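Local coordinates for KaiC domain-containing protein (Pyrococcus horikoshii, PDB 2ZTS), which is a KaiC-like protein of the P-loop NTPase class that assembles from six chains and binds ADP with magnesium, and probably ATP, at residues V63-E68 against L139-I144; I51-E56 against F81-E86. All blocks are in the same frame, centred on the assembly; numbering follows the deposited sequence.

Contact 1: residues V63-E68 against L139-I144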
# COMPACT_ATOMS: atom_id res chain seq x y z
N VAL C 63 26.88 9.49 27.64
CA VAL C 63 25.83 10.46 27.47
C VAL C 63 24.54 9.78 26.94
O VAL C 63 24.54 9.22 25.87
CB VAL C 63 26.26 11.59 26.54
CG1 VAL C 63 25.14 12.56 26.37
CG2 VAL C 63 27.52 12.30 27.08
N PHE C 64 23.46 9.88 27.68
CA PHE C 64 22.19 9.41 27.24
C PHE C 64 21.37 10.60 26.84
O PHE C 64 20.97 11.41 27.69
CB PHE C 64 21.55 8.60 28.35
CG PHE C 64 20.37 7.77 27.92
CD1 PHE C 64 20.45 6.41 27.91
CD2 PHE C 64 19.14 8.38 27.59
CE1 PHE C 64 19.38 5.63 27.50
CE2 PHE C 64 18.05 7.61 27.19
CZ PHE C 64 18.17 6.21 27.17
N VAL C 65 21.10 10.73 25.54
CA VAL C 65 20.28 11.83 25.04
C VAL C 65 18.89 11.25 24.90
O VAL C 65 18.75 10.22 24.27
CB VAL C 65 20.75 12.28 23.70
CG1 VAL C 65 19.87 13.36 23.14
CG2 VAL C 65 22.25 12.67 23.72
N THR C 66 17.87 11.91 25.46
CA THR C 66 16.50 11.52 25.27
C THR C 66 15.52 12.63 24.94
O THR C 66 15.51 13.67 25.57
CB THR C 66 16.03 10.67 26.50
OG1 THR C 66 14.62 10.43 26.41
CG2 THR C 66 16.29 11.33 27.82
N LEU C 67 14.72 12.42 23.90
CA LEU C 67 13.59 13.30 23.59
C LEU C 67 12.28 12.53 23.70
O LEU C 67 11.20 13.02 23.37
CB LEU C 67 13.83 13.88 22.16
CG LEU C 67 14.38 15.30 21.91
CD1 LEU C 67 14.68 16.17 23.13
CD2 LEU C 67 15.54 15.28 20.97
N GLU C 68 12.35 11.29 24.16
CA GLU C 68 11.17 10.47 24.47
C GLU C 68 10.61 10.75 25.87
O GLU C 68 9.43 10.59 26.18
CB GLU C 68 11.56 9.00 24.42
CG GLU C 68 12.02 8.48 23.05
CD GLU C 68 10.95 7.67 22.27
OE1 GLU C 68 9.99 7.15 22.91
OE2 GLU C 68 11.10 7.52 21.01
N LEU C 139 27.51 6.91 23.78
CA LEU C 139 26.46 7.89 23.46
C LEU C 139 25.17 7.15 23.06
O LEU C 139 25.23 6.17 22.36
CB LEU C 139 26.92 8.82 22.34
CG LEU C 139 25.87 9.82 21.80
CD1 LEU C 139 25.34 10.77 22.86
CD2 LEU C 139 26.48 10.59 20.61
N VAL C 140 24.03 7.63 23.50
CA VAL C 140 22.71 7.10 23.09
C VAL C 140 21.85 8.27 22.66
O VAL C 140 21.87 9.30 23.32
CB VAL C 140 22.02 6.38 24.26
CG1 VAL C 140 20.54 6.18 24.01
CG2 VAL C 140 22.68 5.04 24.51
N ILE C 141 21.14 8.13 21.55
CA ILE C 141 20.09 9.04 21.16
C ILE C 141 18.84 8.20 21.05
O ILE C 141 18.68 7.39 20.14
CB ILE C 141 20.42 9.78 19.84
CG1 ILE C 141 21.80 10.51 20.00
CG2 ILE C 141 19.27 10.71 19.43
CD1 ILE C 141 22.19 11.44 18.86
N ASP C 142 17.99 8.35 22.05
CA ASP C 142 16.70 7.73 22.13
C ASP C 142 15.70 8.85 21.96
O ASP C 142 15.43 9.52 22.89
CB ASP C 142 16.56 7.09 23.50
CG ASP C 142 15.41 6.13 23.59
OD1 ASP C 142 15.01 5.84 24.75
OD2 ASP C 142 14.91 5.57 22.56
N SER C 143 15.13 9.08 20.78
CA SER C 143 15.15 8.20 19.64
C SER C 143 15.09 9.09 18.43
O SER C 143 14.78 10.30 18.52
CB SER C 143 13.89 7.34 19.68
OG SER C 143 12.74 8.15 19.35
N ILE C 144 15.39 8.52 17.27
CA ILE C 144 15.21 9.24 16.03
C ILE C 144 13.74 9.69 15.76
O ILE C 144 13.53 10.81 15.33
CB ILE C 144 15.82 8.43 14.86
CG1 ILE C 144 17.36 8.48 14.99
CG2 ILE C 144 15.41 8.97 13.54
CD1 ILE C 144 17.98 7.47 14.09
O HOH W 1 14.37 7.64 26.81
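Val63 and Val65 bond to Val140 and Asp142 across two neighbouring parallel strands in the central sheet of a RecA-like P-loop NTPase fold, with Asp142 probably the Walker B aspartate. Three backbone bonds join the strands: Val140 N to Val63 O (2.9 Å), Val65 N to Val140 O (2.8 Å) and Asp142 N to Val65 O, nearly straight at 176°; a fourth, from Leu67 N to Asp142 O at 3.2 Å, follows just beyond. The buried carboxylate of Asp142, a magnesium-site residue, has both oxygens engaged. OD1 bonds Thr44 of the P-loop and accepts from a water at 2.8 Å, which itself accepts from Thr66 OG1; OD2 is held by Thr178. On the same sheet face, Phe64 turns its CG anti to the backbone N (chi1 -166°), and Val140 CG1 rests over the ring face, 3.9 Å from the centroid. Asp142 OD1 meets the ring edge, 4.0 Å from Phe64 CZ. Putting an alanine at Phe64 would probably open a gap between Val140 CG1 and the Asp142 carboxylate. A cis peptide follows Asp142, and beyond it Ser143 OG approaches Glu68 OE2 to a doubtfully short 2.4 Å.

Contact 2: residues I51-E56 against F81-E86. With ADP (adenosine-5'-diphosphate), chain H.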
# COMPACT_ATOMS: atom_id res chain seq x y z
N ILE C 51 24.74 2.50 28.61
CA ILE C 51 25.35 3.68 29.21
C ILE C 51 25.65 3.44 30.68
O ILE C 51 26.76 3.70 31.15
CB ILE C 51 24.45 4.92 29.10
CG1 ILE C 51 24.23 5.34 27.65
CG2 ILE C 51 25.07 6.12 29.84
CD1 ILE C 51 25.47 5.69 26.90
N TYR C 52 24.67 2.90 31.39
CA TYR C 52 24.79 2.69 32.82
C TYR C 52 25.87 1.68 33.17
O TYR C 52 26.66 1.92 34.08
CB TYR C 52 23.51 2.23 33.43
CG TYR C 52 23.60 2.14 34.93
CD1 TYR C 52 23.59 3.28 35.69
CD2 TYR C 52 23.72 0.91 35.58
CE1 TYR C 52 23.72 3.22 37.11
CE2 TYR C 52 23.83 0.84 37.01
CZ TYR C 52 23.83 2.00 37.75
OH TYR C 52 23.93 2.01 39.15
N LYS C 53 25.86 0.54 32.49
CA LYS C 53 26.88 -0.46 32.69
C LYS C 53 28.24 0.01 32.16
O LYS C 53 29.28 -0.31 32.71
CB LYS C 53 26.52 -1.80 32.06
CG LYS C 53 25.40 -2.52 32.74
CD LYS C 53 25.69 -2.75 34.22
CE LYS C 53 24.87 -3.84 34.85
NZ LYS C 53 25.01 -3.80 36.33
N GLY C 54 28.23 0.73 31.06
CA GLY C 54 29.45 1.35 30.63
C GLY C 54 30.12 2.08 31.80
O GLY C 54 31.28 1.85 32.07
N ALA C 55 29.38 2.94 32.48
CA ALA C 55 29.89 3.74 33.58
C ALA C 55 30.22 2.94 34.86
O ALA C 55 31.28 3.15 35.47
CB ALA C 55 28.91 4.87 33.92
N GLU C 56 29.31 2.06 35.26
CA GLU C 56 29.36 1.36 36.53
C GLU C 56 30.33 0.19 36.52
O GLU C 56 31.02 -0.03 37.49
CB GLU C 56 27.96 0.81 36.89
CG GLU C 56 27.88 0.20 38.29
CD GLU C 56 27.11 -1.11 38.39
OE1 GLU C 56 26.65 -1.65 37.36
OE2 GLU C 56 26.97 -1.60 39.53
N PHE C 81 15.34 -1.28 37.85
CA PHE C 81 16.38 -2.29 37.63
C PHE C 81 17.55 -2.22 38.66
O PHE C 81 18.55 -2.93 38.55
CB PHE C 81 16.96 -2.19 36.20
CG PHE C 81 15.93 -2.40 35.12
CD1 PHE C 81 15.15 -3.55 35.11
CD2 PHE C 81 15.70 -1.44 34.17
CE1 PHE C 81 14.21 -3.74 34.19
CE2 PHE C 81 14.75 -1.61 33.22
CZ PHE C 81 14.00 -2.79 33.20
N GLY C 82 17.45 -1.37 39.65
CA GLY C 82 18.57 -1.19 40.55
C GLY C 82 19.64 -0.24 40.03
O GLY C 82 20.73 -0.23 40.59
N TRP C 83 19.35 0.54 38.99
CA TRP C 83 20.39 1.40 38.40
C TRP C 83 20.18 2.79 38.92
O TRP C 83 19.11 3.41 38.72
CB TRP C 83 20.42 1.38 36.86
CG TRP C 83 20.53 -0.02 36.21
CD1 TRP C 83 21.17 -1.12 36.71
CD2 TRP C 83 20.03 -0.42 34.92
NE1 TRP C 83 21.11 -2.16 35.82
CE2 TRP C 83 20.41 -1.76 34.71
CE3 TRP C 83 19.32 0.24 33.91
CZ2 TRP C 83 20.03 -2.46 33.59
CZ3 TRP C 83 18.98 -0.44 32.80
CH2 TRP C 83 19.32 -1.79 32.64
N ASP C 84 21.24 3.27 39.59
CA ASP C 84 21.30 4.58 40.20
C ASP C 84 22.01 5.59 39.26
O ASP C 84 23.23 5.86 39.34
CB ASP C 84 22.04 4.44 41.56
CG ASP C 84 21.88 5.67 42.46
OD1 ASP C 84 21.54 6.76 41.98
OD2 ASP C 84 22.10 5.64 43.67
N PHE C 85 21.23 6.14 38.33
CA PHE C 85 21.79 7.06 37.34
C PHE C 85 22.35 8.29 38.06
O PHE C 85 23.47 8.77 37.74
CB PHE C 85 20.77 7.44 36.25
CG PHE C 85 20.79 6.53 35.06
CD1 PHE C 85 20.21 5.28 35.12
CD2 PHE C 85 21.44 6.91 33.91
CE1 PHE C 85 20.26 4.41 34.01
CE2 PHE C 85 21.49 6.04 32.80
CZ PHE C 85 20.91 4.79 32.87
N GLU C 86 21.61 8.83 39.01
CA GLU C 86 22.05 10.08 39.58
C GLU C 86 23.43 9.97 40.29
O GLU C 86 24.25 10.90 40.20
CB GLU C 86 20.98 10.75 40.41
CG GLU C 86 20.63 10.14 41.76
CD GLU C 86 19.72 11.06 42.59
OE1 GLU C 86 19.47 10.76 43.79
OE2 GLU C 86 19.27 12.10 42.03
PB ADP H . 10.79 0.44 23.98
O1B ADP H . 11.26 -0.49 22.94
O2B ADP H . 9.37 0.95 23.72
O3B ADP H . 11.77 1.65 24.20
PA ADP H . 11.29 -0.27 26.77
O1A ADP H . 12.83 -0.38 26.90
O2A ADP H . 10.73 1.02 27.32
O3A ADP H . 10.77 -0.56 25.26
O5' ADP H . 10.74 -1.57 27.49
C5' ADP H . 9.89 -1.52 28.60
C4' ADP H . 9.46 -2.91 29.02
O4' ADP H . 10.35 -3.57 29.89
C3' ADP H . 8.12 -2.84 29.71
O3' ADP H . 7.12 -2.70 28.69
C2' ADP H . 8.12 -4.11 30.53
O2' ADP H . 7.70 -5.21 29.81
C1' ADP H . 9.61 -4.33 30.86
N9 ADP H . 10.00 -3.79 32.17
C8 ADP H . 10.06 -2.45 32.54
N7 ADP H . 10.50 -2.37 33.81
C5 ADP H . 10.68 -3.64 34.27
C6 ADP H . 11.12 -4.16 35.49
N6 ADP H . 11.71 -3.37 36.40
N1 ADP H . 11.23 -5.54 35.63
C2 ADP H . 10.92 -6.39 34.58
N3 ADP H . 10.49 -5.87 33.35
C4 ADP H . 10.38 -4.53 33.23
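Tyr52 meets Trp83 and Phe85 in an aromatic cluster between helix 43-58 and residues 83-85, where a turn runs into helix 85-90. Trp83 CB sits over the centre of the Tyr52 ring, 3.4 Å from its centroid, while the indole's five-membered ring lies beyond; the planes are near parallel, 26° apart, but displaced so far that the rings barely overlap. The closest atoms of this pair are Tyr52 CE2 and Trp83 CD1, 3.3 Å apart. Phe85 is oblique to Tyr52: its CZ comes 3.7 Å from Tyr52 CB, and Tyr52 CD1 lies over its face toward the rim. Glu56 CB lies near the rim of the Tyr52 face opposite Trp83, and Tyr88 meets the same ring with its plane roughly perpendicular.

Before Trp83, a Schellman motif at Gly82, with its positive phi, ends the preceding helix; Asp84 then N-caps helix 85-90, its OD1 accepting from Lys87 N.

Of the polar interactions, one bond joins the segments: Asp84 N donates to Tyr52 OH at 3.0 Å and 155°. Tyr52 has CG anti to the backbone N (chi1 -175°), which sends the ring out from the helix and carries the hydroxyl to that amide. Along the helix, Lys53 NZ makes a salt bridge with Glu56 OE1 at 2.9 Å, Glu56 OE1 receiving it on its syn lone pair, and the lysine chain passes near the Trp83 indole.

Toward the nucleotide, Phe81 CB packs over the centre of the indole, and the Phe81 ring beyond it lies obliquely against the adenine of ADP. Phe81 CE1 is 3.4 Å from ADP N6, and Phe81 CZ is 3.6 Å from ADP N7.

How the contacts relate
Contact 1 and contact 2 touch through Ile51 of the helix 43-58, which lies on the sheet face bearing Phe64 and Val140. Ile51 CG1 comes 3.5 Å from Val140 CG2 and 3.9 Å from Phe64 CD1; the contact centres are 15 Å apart. Their segments alternate along the chain (51-56, 63-68, 81-86, 139-144), and helix 43-58 leads on to strand 62-66. That helix starts at the P-loop. Contact 1 lies at the magnesium and phosphate end of the nucleotide site, the Asp142 side chain about 4 Å from the bound magnesium and about 5 Å from ADP at the nearest atoms, and contact 2 at the adenine end through Phe81. Lys222 and Met223 of a neighbouring subunit also bond this ADP.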